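Local atomic coordinates of hypothetical protein PP5205 (Pseudomonas putida, PDB entry 2G2X), a protein that is of unknown function but belongs to the EVE family, akin to PUA and ASCH domains, and so possibly binds RNA or modified nucleic acid. Residues S14-A19 against V102-R107; F37-S42 against R67-D72; A118-L123 against A143-L148. One frame throughout, in Å; residues are numbered along the deposited sequence.

Interaction 1: S14-A19 against V102-R107; sequences SIEALA and VQTFPR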
loop_
_atom_site.group_PDB
_atom_site.type_symbol
_atom_site.label_atom_id
_atom_site.label_comp_id
_atom_site.label_asym_id
_atom_site.label_seq_id
_atom_site.Cartn_x
_atom_site.Cartn_y
_atom_site.Cartn_z
ATOM N N SER A 14 6.515 8.646 1.788
ATOM C CA SER A 14 6.510 8.181 3.175
ATOM C C SER A 14 5.178 8.551 3.813
ATOM O O SER A 14 4.407 9.325 3.243
ATOM C CB SER A 14 7.637 8.844 3.962
ATOM O OG SER A 14 7.369 10.226 4.136
ATOM N N ILE A 15 4.909 8.006 4.994
ATOM C CA ILE A 15 3.660 8.312 5.676
ATOM C C ILE A 15 3.671 9.794 6.061
ATOM O O ILE A 15 2.632 10.454 6.032
ATOM C CB ILE A 15 3.461 7.415 6.936
ATOM C CG1 ILE A 15 2.099 7.704 7.576
ATOM C CG2 ILE A 15 4.590 7.636 7.938
ATOM C CD1 ILE A 15 0.923 7.315 6.713
ATOM N N GLU A 16 4.856 10.308 6.396
ATOM C CA GLU A 16 5.033 11.716 6.757
ATOM C C GLU A 16 4.694 12.619 5.570
ATOM O O GLU A 16 4.000 13.627 5.715
ATOM C CB GLU A 16 6.485 12.006 7.165
ATOM C CG GLU A 16 6.970 11.396 8.478
ATOM C CD GLU A 16 7.300 9.916 8.366
ATOM O OE1 GLU A 16 7.633 9.463 7.251
ATOM O OE2 GLU A 16 7.244 9.212 9.399
ATOM N N ALA A 17 5.205 12.258 4.396
ATOM C CA ALA A 17 4.961 13.035 3.188
ATOM C C ALA A 17 3.474 13.039 2.841
ATOM O O ALA A 17 2.949 14.035 2.340
ATOM C CB ALA A 17 5.774 12.467 2.028
ATOM N N LEU A 18 2.795 11.925 3.095
ATOM C CA LEU A 18 1.364 11.856 2.808
ATOM C C LEU A 18 0.622 12.812 3.747
ATOM O O LEU A 18 -0.342 13.463 3.353
ATOM C CB LEU A 18 0.849 10.425 2.985
ATOM C CG LEU A 18 -0.649 10.207 2.758
ATOM C CD1 LEU A 18 -1.037 10.684 1.358
ATOM C CD2 LEU A 18 -0.982 8.734 2.929
ATOM N N ALA A 19 1.084 12.902 4.990
ATOM C CA ALA A 19 0.461 13.799 5.954
ATOM C C ALA A 19 0.600 15.242 5.463
ATOM O O ALA A 19 -0.320 16.044 5.599
ATOM C CB ALA A 19 1.114 13.637 7.326
ATOM N N VAL A 102 -4.003 9.077 7.860
ATOM C CA VAL A 102 -4.837 8.878 9.036
ATOM C C VAL A 102 -3.972 9.018 10.285
ATOM O O VAL A 102 -4.283 9.803 11.177
ATOM C CB VAL A 102 -5.527 7.499 9.045
ATOM C CG1 VAL A 102 -6.208 7.277 10.390
ATOM C CG2 VAL A 102 -6.565 7.427 7.932
ATOM N N GLN A 103 -2.873 8.276 10.345
ATOM C CA GLN A 103 -2.005 8.351 11.513
ATOM C C GLN A 103 -0.576 7.936 11.200
ATOM O O GLN A 103 -0.331 7.059 10.369
ATOM C CB GLN A 103 -2.558 7.451 12.630
ATOM C CG GLN A 103 -2.198 7.879 14.053
ATOM C CD GLN A 103 -2.649 6.866 15.100
ATOM O OE1 GLN A 103 -3.028 7.229 16.217
ATOM N NE2 GLN A 103 -2.599 5.588 14.745
ATOM N N THR A 104 0.371 8.581 11.862
ATOM C CA THR A 104 1.771 8.233 11.684
ATOM C C THR A 104 2.253 7.694 13.024
ATOM O O THR A 104 2.216 8.404 14.029
ATOM C CB THR A 104 2.627 9.459 11.273
ATOM O OG1 THR A 104 4.012 9.197 11.553
ATOM C CG2 THR A 104 2.193 10.682 12.034
ATOM N N PHE A 105 2.677 6.431 13.044
ATOM C CA PHE A 105 3.161 5.822 14.281
ATOM C C PHE A 105 4.441 6.497 14.755
ATOM O O PHE A 105 5.290 6.865 13.941
ATOM C CB PHE A 105 3.425 4.330 14.085
ATOM C CG PHE A 105 2.210 3.545 13.667
ATOM C CD1 PHE A 105 0.924 4.047 13.882
ATOM C CD2 PHE A 105 2.348 2.289 13.090
ATOM C CE1 PHE A 105 -0.204 3.307 13.532
ATOM C CE2 PHE A 105 1.223 1.531 12.733
ATOM C CZ PHE A 105 -0.055 2.044 12.956
ATOM N N PRO A 106 4.604 6.655 16.080
ATOM C CA PRO A 106 5.799 7.293 16.651
ATOM C C PRO A 106 7.045 6.514 16.246
ATOM O O PRO A 106 8.097 7.085 15.948
ATOM C CB PRO A 106 5.557 7.208 18.164
ATOM C CG PRO A 106 4.067 7.100 18.290
ATOM C CD PRO A 106 3.697 6.191 17.145
ATOM N N ARG A 107 6.908 5.195 16.243
ATOM C CA ARG A 107 7.999 4.313 15.879
ATOM C C ARG A 107 7.498 3.281 14.881
ATOM O O ARG A 107 6.425 2.694 15.057
ATOM C CB ARG A 107 8.547 3.606 17.125
ATOM C CG ARG A 107 9.131 4.549 18.176
ATOM C CD ARG A 107 9.615 3.770 19.392
ATOM N NE ARG A 107 8.537 2.989 20.001
ATOM C CZ ARG A 107 7.509 3.511 20.668
ATOM N NH1 ARG A 107 7.411 4.828 20.823
ATOM N NH2 ARG A 107 6.573 2.716 21.174
#
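The peptide carbonyl of Gln103 receives the flank of Ile15, whose CG1 stands 3.8 Å from Gln103 O, while the side chain of the same glutamine stretches away from the helix and sets NE2 at the edge of the Phe105 ring, in plane. The carboxylate of Glu16 merely approaches Thr104: OE2 lies 3.9 Å from OG1, too far for a hydrogen bond. Thr104 otherwise turns its CB toward Ile15 CG1 and its hydroxyl toward CG2. Ile15 suits this place because CG1, anti to the backbone N (chi1 -176°), reaches across to the strand, while the second branch, CG2, meets the Thr104 hydroxyl. With an alanine here, a gap is likely to open over the Gln103 carbonyl and Thr104 to lose its apolar neighbour. Ser14 caps the helix, its OG accepting from Ala17 N at 3.0 Å. Helix 15-19 runs roughly antiparallel to strand 102-105, at 142° and 8.6 Å between axes. Val102 and Gln103 form a classic beta bulge opposite Ile62 of strand 58-71, and Ile15 also packs on Ala60 of that strand and Phe49 of strand 46-51, so the helix lies over the sheet.

Interaction 2: F37-S42 against R67-D72; sequences FLRAMS and RAAYPD
Ala69 presses its methyl group against a type I beta turn, Leu38 to Met41, which packs against the C-terminal end of strand 58-71 in this EVE domain. Its CB points at the turn and lies 3.7 Å from Arg39 CA and 3.8 Å from Arg39 CG. The Leu38 carbonyl oxygen is close to the same methyl as well. A side chain this small suits the place, because the two backbones come within 5.1 Å at the CA atoms of Arg39 and Ala69. Ala68 adds a second, lighter contact: its CB reaches to 4.1 Å from Met41 O.

Arg39 takes part through the aliphatic root of its side chain. With CG anti to the carbonyl carbon (chi1 -66°), the first methylenes lie beside Ala69, and the chain then runs extended as far as NE. There the polar end leaves the turn: NE hydrogen-bonds to Ser95 OG of strand 95-110, so one long residue offers carbon to the alanine and an N-H to the serine. A bound sulfate lies not far from this side chain. On the inner side, Leu38 and Met41 (a selenomethionine) are buried against Met6 and Val134.

No direct hydrogen bond joins the two segments. A water does so instead, accepting from Ala69 N at 2.7 Å and donating to Leu38 O, which also receives Met41 N within the turn, and to Met41 O, 2.8 Å from the water oxygen.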
loop_
_atom_site.group_PDB
_atom_site.type_symbol
_atom_site.label_atom_id
_atom_site.label_comp_id
_atom_site.label_asym_id
_atom_site.label_seq_id
_atom_site.Cartn_x
_atom_site.Cartn_y
_atom_site.Cartn_z
ATOM N N PHE A 37 -6.341 -6.397 -6.057
ATOM C CA PHE A 37 -6.719 -6.024 -4.705
ATOM C C PHE A 37 -7.112 -4.548 -4.668
ATOM O O PHE A 37 -8.032 -4.172 -3.943
ATOM C CB PHE A 37 -5.590 -6.309 -3.716
ATOM C CG PHE A 37 -5.435 -7.772 -3.379
ATOM C CD1 PHE A 37 -6.558 -8.567 -3.127
ATOM C CD2 PHE A 37 -4.163 -8.350 -3.281
ATOM C CE1 PHE A 37 -6.423 -9.927 -2.780
ATOM C CE2 PHE A 37 -4.011 -9.699 -2.936
ATOM C CZ PHE A 37 -5.144 -10.492 -2.684
ATOM N N LEU A 38 -6.426 -3.714 -5.447
ATOM C CA LEU A 38 -6.764 -2.292 -5.498
ATOM C C LEU A 38 -8.203 -2.146 -5.954
ATOM O O LEU A 38 -8.942 -1.317 -5.434
ATOM C CB LEU A 38 -5.888 -1.521 -6.495
ATOM C CG LEU A 38 -4.430 -1.176 -6.199
ATOM C CD1 LEU A 38 -3.905 -0.245 -7.297
ATOM C CD2 LEU A 38 -4.317 -0.500 -4.847
ATOM N N ARG A 39 -8.595 -2.949 -6.936
ATOM C CA ARG A 39 -9.948 -2.887 -7.474
ATOM C C ARG A 39 -11.011 -3.406 -6.519
ATOM O O ARG A 39 -12.204 -3.270 -6.773
ATOM C CB ARG A 39 -10.005 -3.647 -8.802
ATOM C CG ARG A 39 -9.173 -2.972 -9.890
ATOM C CD ARG A 39 -9.094 -3.798 -11.163
ATOM N NE ARG A 39 -8.528 -3.010 -12.253
ATOM C CZ ARG A 39 -8.459 -3.413 -13.516
ATOM N NH1 ARG A 39 -8.917 -4.611 -13.861
ATOM N NH2 ARG A 39 -7.957 -2.604 -14.437
ATOM N N ALA A 40 -10.579 -4.000 -5.416
ATOM C CA ALA A 40 -11.511 -4.525 -4.432
ATOM C C ALA A 40 -11.710 -3.519 -3.307
ATOM O O ALA A 40 -12.619 -3.658 -2.494
ATOM C CB ALA A 40 -10.991 -5.843 -3.865
HETATM N N MSE A 41 -10.857 -2.500 -3.268
HETATM C CA MSE A 41 -10.941 -1.486 -2.226
HETATM C C MSE A 41 -12.152 -0.589 -2.351
HETATM O O MSE A 41 -12.671 -0.371 -3.443
HETATM C CB MSE A 41 -9.669 -0.632 -2.214
HETATM C CG MSE A 41 -8.432 -1.400 -1.764
HETATM SE SE MSE A 41 -6.788 -0.399 -1.938
HETATM C CE MSE A 41 -5.555 -1.681 -1.204
ATOM N N SER A 42 -12.608 -0.080 -1.213
ATOM C CA SER A 42 -13.746 0.829 -1.176
ATOM C C SER A 42 -13.315 2.107 -0.467
ATOM O O SER A 42 -12.371 2.087 0.327
ATOM C CB SER A 42 -14.914 0.197 -0.415
ATOM O OG SER A 42 -15.391 -0.959 -1.088
ATOM N N ARG A 67 -10.561 7.358 -2.916
ATOM C CA ARG A 67 -11.116 7.176 -4.259
ATOM C C ARG A 67 -10.864 5.751 -4.743
ATOM O O ARG A 67 -9.717 5.308 -4.839
ATOM C CB ARG A 67 -10.521 8.165 -5.271
ATOM C CG ARG A 67 -11.217 8.062 -6.630
ATOM C CD ARG A 67 -10.630 8.948 -7.744
ATOM N NE ARG A 67 -11.386 8.726 -8.977
ATOM C CZ ARG A 67 -11.058 9.183 -10.183
ATOM N NH1 ARG A 67 -9.965 9.912 -10.361
ATOM N NH2 ARG A 67 -11.833 8.895 -11.218
ATOM N N ALA A 68 -11.943 5.037 -5.045
ATOM C CA ALA A 68 -11.845 3.659 -5.508
ATOM C C ALA A 68 -11.094 3.577 -6.833
ATOM O O ALA A 68 -10.868 4.585 -7.500
ATOM C CB ALA A 68 -13.238 3.049 -5.642
ATOM N N ALA A 69 -10.719 2.365 -7.210
ATOM C CA ALA A 69 -9.962 2.138 -8.434
ATOM C C ALA A 69 -10.474 2.848 -9.686
ATOM O O ALA A 69 -11.675 2.868 -9.972
ATOM C CB ALA A 69 -9.853 0.627 -8.704
ATOM N N TYR A 70 -9.535 3.445 -10.415
ATOM C CA TYR A 70 -9.801 4.120 -11.675
ATOM C C TYR A 70 -8.532 3.936 -12.520
ATOM O O TYR A 70 -7.465 3.643 -11.975
ATOM C CB TYR A 70 -10.108 5.605 -11.458
ATOM C CG TYR A 70 -8.983 6.427 -10.882
ATOM C CD1 TYR A 70 -8.652 6.343 -9.529
ATOM C CD2 TYR A 70 -8.281 7.331 -11.679
ATOM C CE1 TYR A 70 -7.657 7.142 -8.980
ATOM C CE2 TYR A 70 -7.281 8.139 -11.140
ATOM C CZ TYR A 70 -6.977 8.041 -9.789
ATOM O OH TYR A 70 -6.013 8.859 -9.240
ATOM N N PRO A 71 -8.632 4.089 -13.854
ATOM C CA PRO A 71 -7.471 3.923 -14.742
ATOM C C PRO A 71 -6.233 4.715 -14.324
ATOM O O PRO A 71 -6.296 5.931 -14.164
ATOM C CB PRO A 71 -8.010 4.360 -16.106
ATOM C CG PRO A 71 -9.465 3.944 -16.037
ATOM C CD PRO A 71 -9.850 4.401 -14.627
ATOM N N ASP A 72 -5.109 4.023 -14.158
ATOM C CA ASP A 72 -3.862 4.667 -13.753
ATOM C C ASP A 72 -3.386 5.557 -14.897
ATOM O O ASP A 72 -2.898 5.065 -15.909
ATOM C CB ASP A 72 -2.809 3.605 -13.438
ATOM C CG ASP A 72 -1.576 4.178 -12.764
ATOM O OD1 ASP A 72 -1.332 5.397 -12.901
ATOM O OD2 ASP A 72 -0.840 3.402 -12.105
HETATM O O HOH W 1 -11.157 0.178 -5.683
#

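Interaction 3: A118-L123 against A143-L148; sequences AGLVEL and AVIVAL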
loop_
_atom_site.group_PDB
_atom_site.type_symbol
_atom_site.label_atom_id
_atom_site.label_comp_id
_atom_site.label_asym_id
_atom_site.label_seq_id
_atom_site.Cartn_x
_atom_site.Cartn_y
_atom_site.Cartn_z
ATOM N N ALA A 118 3.202 -14.863 15.192
ATOM C CA ALA A 118 2.594 -16.070 14.648
ATOM C C ALA A 118 1.187 -15.709 14.184
ATOM O O ALA A 118 0.587 -16.416 13.380
ATOM C CB ALA A 118 2.542 -17.160 15.710
ATOM N N GLY A 119 0.669 -14.597 14.697
ATOM C CA GLY A 119 -0.656 -14.152 14.304
ATOM C C GLY A 119 -0.672 -13.605 12.883
ATOM O O GLY A 119 -1.736 -13.363 12.312
ATOM N N LEU A 120 0.507 -13.421 12.296
ATOM C CA LEU A 120 0.598 -12.890 10.940
ATOM C C LEU A 120 1.137 -13.923 9.961
ATOM O O LEU A 120 1.541 -13.586 8.845
ATOM C CB LEU A 120 1.500 -11.651 10.930
ATOM C CG LEU A 120 0.998 -10.517 11.823
ATOM C CD1 LEU A 120 2.047 -9.418 11.890
ATOM C CD2 LEU A 120 -0.332 -9.986 11.281
ATOM N N VAL A 121 1.133 -15.182 10.375
ATOM C CA VAL A 121 1.647 -16.248 9.535
ATOM C C VAL A 121 1.014 -16.294 8.145
ATOM O O VAL A 121 1.674 -16.673 7.184
ATOM C CB VAL A 121 1.488 -17.633 10.233
ATOM C CG1 VAL A 121 0.016 -17.951 10.461
ATOM C CG2 VAL A 121 2.147 -18.718 9.391
ATOM N N GLU A 122 -0.250 -15.893 8.023
ATOM C CA GLU A 122 -0.924 -15.928 6.721
ATOM C C GLU A 122 -0.779 -14.650 5.887
ATOM O O GLU A 122 -1.210 -14.604 4.735
ATOM C CB GLU A 122 -2.414 -16.244 6.904
ATOM C CG GLU A 122 -2.699 -17.604 7.526
ATOM C CD GLU A 122 -2.370 -18.753 6.594
ATOM O OE1 GLU A 122 -1.220 -18.816 6.115
ATOM O OE2 GLU A 122 -3.264 -19.593 6.337
ATOM N N LEU A 123 -0.180 -13.615 6.462
ATOM C CA LEU A 123 0.003 -12.352 5.748
ATOM C C LEU A 123 1.173 -12.476 4.770
ATOM O O LEU A 123 2.312 -12.703 5.182
ATOM C CB LEU A 123 0.268 -11.221 6.752
ATOM C CG LEU A 123 0.262 -9.781 6.232
ATOM C CD1 LEU A 123 -1.089 -9.457 5.608
ATOM C CD2 LEU A 123 0.566 -8.831 7.376
ATOM N N ALA A 143 -5.826 -6.360 14.296
ATOM C CA ALA A 143 -5.764 -6.271 15.751
ATOM C C ALA A 143 -4.379 -6.601 16.298
ATOM O O ALA A 143 -3.878 -5.907 17.182
ATOM C CB ALA A 143 -6.804 -7.202 16.382
ATOM N N VAL A 144 -3.750 -7.656 15.792
ATOM C CA VAL A 144 -2.432 -7.989 16.309
ATOM C C VAL A 144 -1.442 -6.868 15.986
ATOM O O VAL A 144 -0.605 -6.517 16.818
ATOM C CB VAL A 144 -1.901 -9.345 15.754
ATOM C CG1 VAL A 144 -2.979 -10.409 15.866
ATOM C CG2 VAL A 144 -1.434 -9.194 14.335
ATOM N N ILE A 145 -1.555 -6.287 14.795
ATOM C CA ILE A 145 -0.648 -5.212 14.413
ATOM C C ILE A 145 -0.838 -3.933 15.228
ATOM O O ILE A 145 0.147 -3.313 15.629
ATOM C CB ILE A 145 -0.765 -4.904 12.909
ATOM C CG1 ILE A 145 -0.221 -6.096 12.112
ATOM C CG2 ILE A 145 -0.011 -3.628 12.574
ATOM C CD1 ILE A 145 -0.639 -6.113 10.658
ATOM N N VAL A 146 -2.085 -3.532 15.479
ATOM C CA VAL A 146 -2.322 -2.328 16.276
ATOM C C VAL A 146 -1.920 -2.599 17.719
ATOM O O VAL A 146 -1.581 -1.682 18.462
ATOM C CB VAL A 146 -3.813 -1.871 16.247
ATOM C CG1 VAL A 146 -4.192 -1.409 14.851
ATOM C CG2 VAL A 146 -4.717 -3.000 16.692
ATOM N N ALA A 147 -1.944 -3.867 18.114
ATOM C CA ALA A 147 -1.562 -4.230 19.473
ATOM C C ALA A 147 -0.044 -4.084 19.639
ATOM O O ALA A 147 0.445 -3.878 20.746
ATOM C CB ALA A 147 -2.003 -5.656 19.776
ATOM N N LEU A 148 0.696 -4.194 18.535
ATOM C CA LEU A 148 2.150 -4.036 18.575
ATOM C C LEU A 148 2.480 -2.565 18.787
ATOM O O LEU A 148 3.486 -2.224 19.407
ATOM C CB LEU A 148 2.797 -4.505 17.270
ATOM C CG LEU A 148 3.195 -5.974 17.163
ATOM C CD1 LEU A 148 3.824 -6.232 15.792
ATOM C CD2 LEU A 148 4.179 -6.318 18.282
#
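Leu120 meets the helix because its CG stands anti to the carbonyl carbon (chi1 -60°) and its outer branch is extended, which carries both methyls toward Val144 and Ile145. Ile145 answers in kind: its CG1 is also anti to the carbonyl carbon (chi1 -68°), so although the bond leaving its backbone does not aim at the loop, the end of the chain bends round to meet it.

The tightest touch is between Leu120 CD2 and Val144 CG2, at 3.3 Å, closer than two methyls usually sit, while the two side chains point opposite ways and pass alongside one another. Leu120 CG follows at 3.7 Å from the same Val144 methyl. Against Ile145 the leucine lies at about a right angle: Leu120 CD2 is 3.9 Å from Ile145 CD1, and Leu120 CD1 is 4.0 Å from Ile145 CG1. Leu123 adds a looser touch, its CD2 standing 4.4 Å from Ile145 CD1. It is brought to the same side by a type I turn from Leu120 to Leu123, in which Leu123 N bonds to Leu120 O.

Gly119 suits the approach just before this turn, since a beta carbon there would point at the helix and come tightly against Val144 CG1. Leu114 of helix 111-115 and Gln141, one helical turn before Ile145, also touch Leu120, and Phe48 of strand 46-51 backs Ile145.

Aliphatic carbons alone carry the contact between the two segments. With no hydrogen bond or charge pair between them, it relies on shape and on the exclusion of water from branched apolar side chains.

The three contacts belong to one EVE domain; their centres are 20 to 25 Å apart, and none touches another. Interactions 1 and 2 have centres 22 Å apart, yet they share a sheet: the former reaches strand 95-110 and the latter strand 58-71, its neighbour. In sequence, both segments of interaction 2 fall between the two of interaction 1. Interaction 3 follows later and joins a loop to the last helix; it approaches interaction 1 to about 5 Å between nearest atoms, although their centres are 20 Å apart. Its centre is 25 Å from that of interaction 2, where a bound sulfate, probably from the crystallisation liquor, lies about 6 Å from the side chain of Arg39.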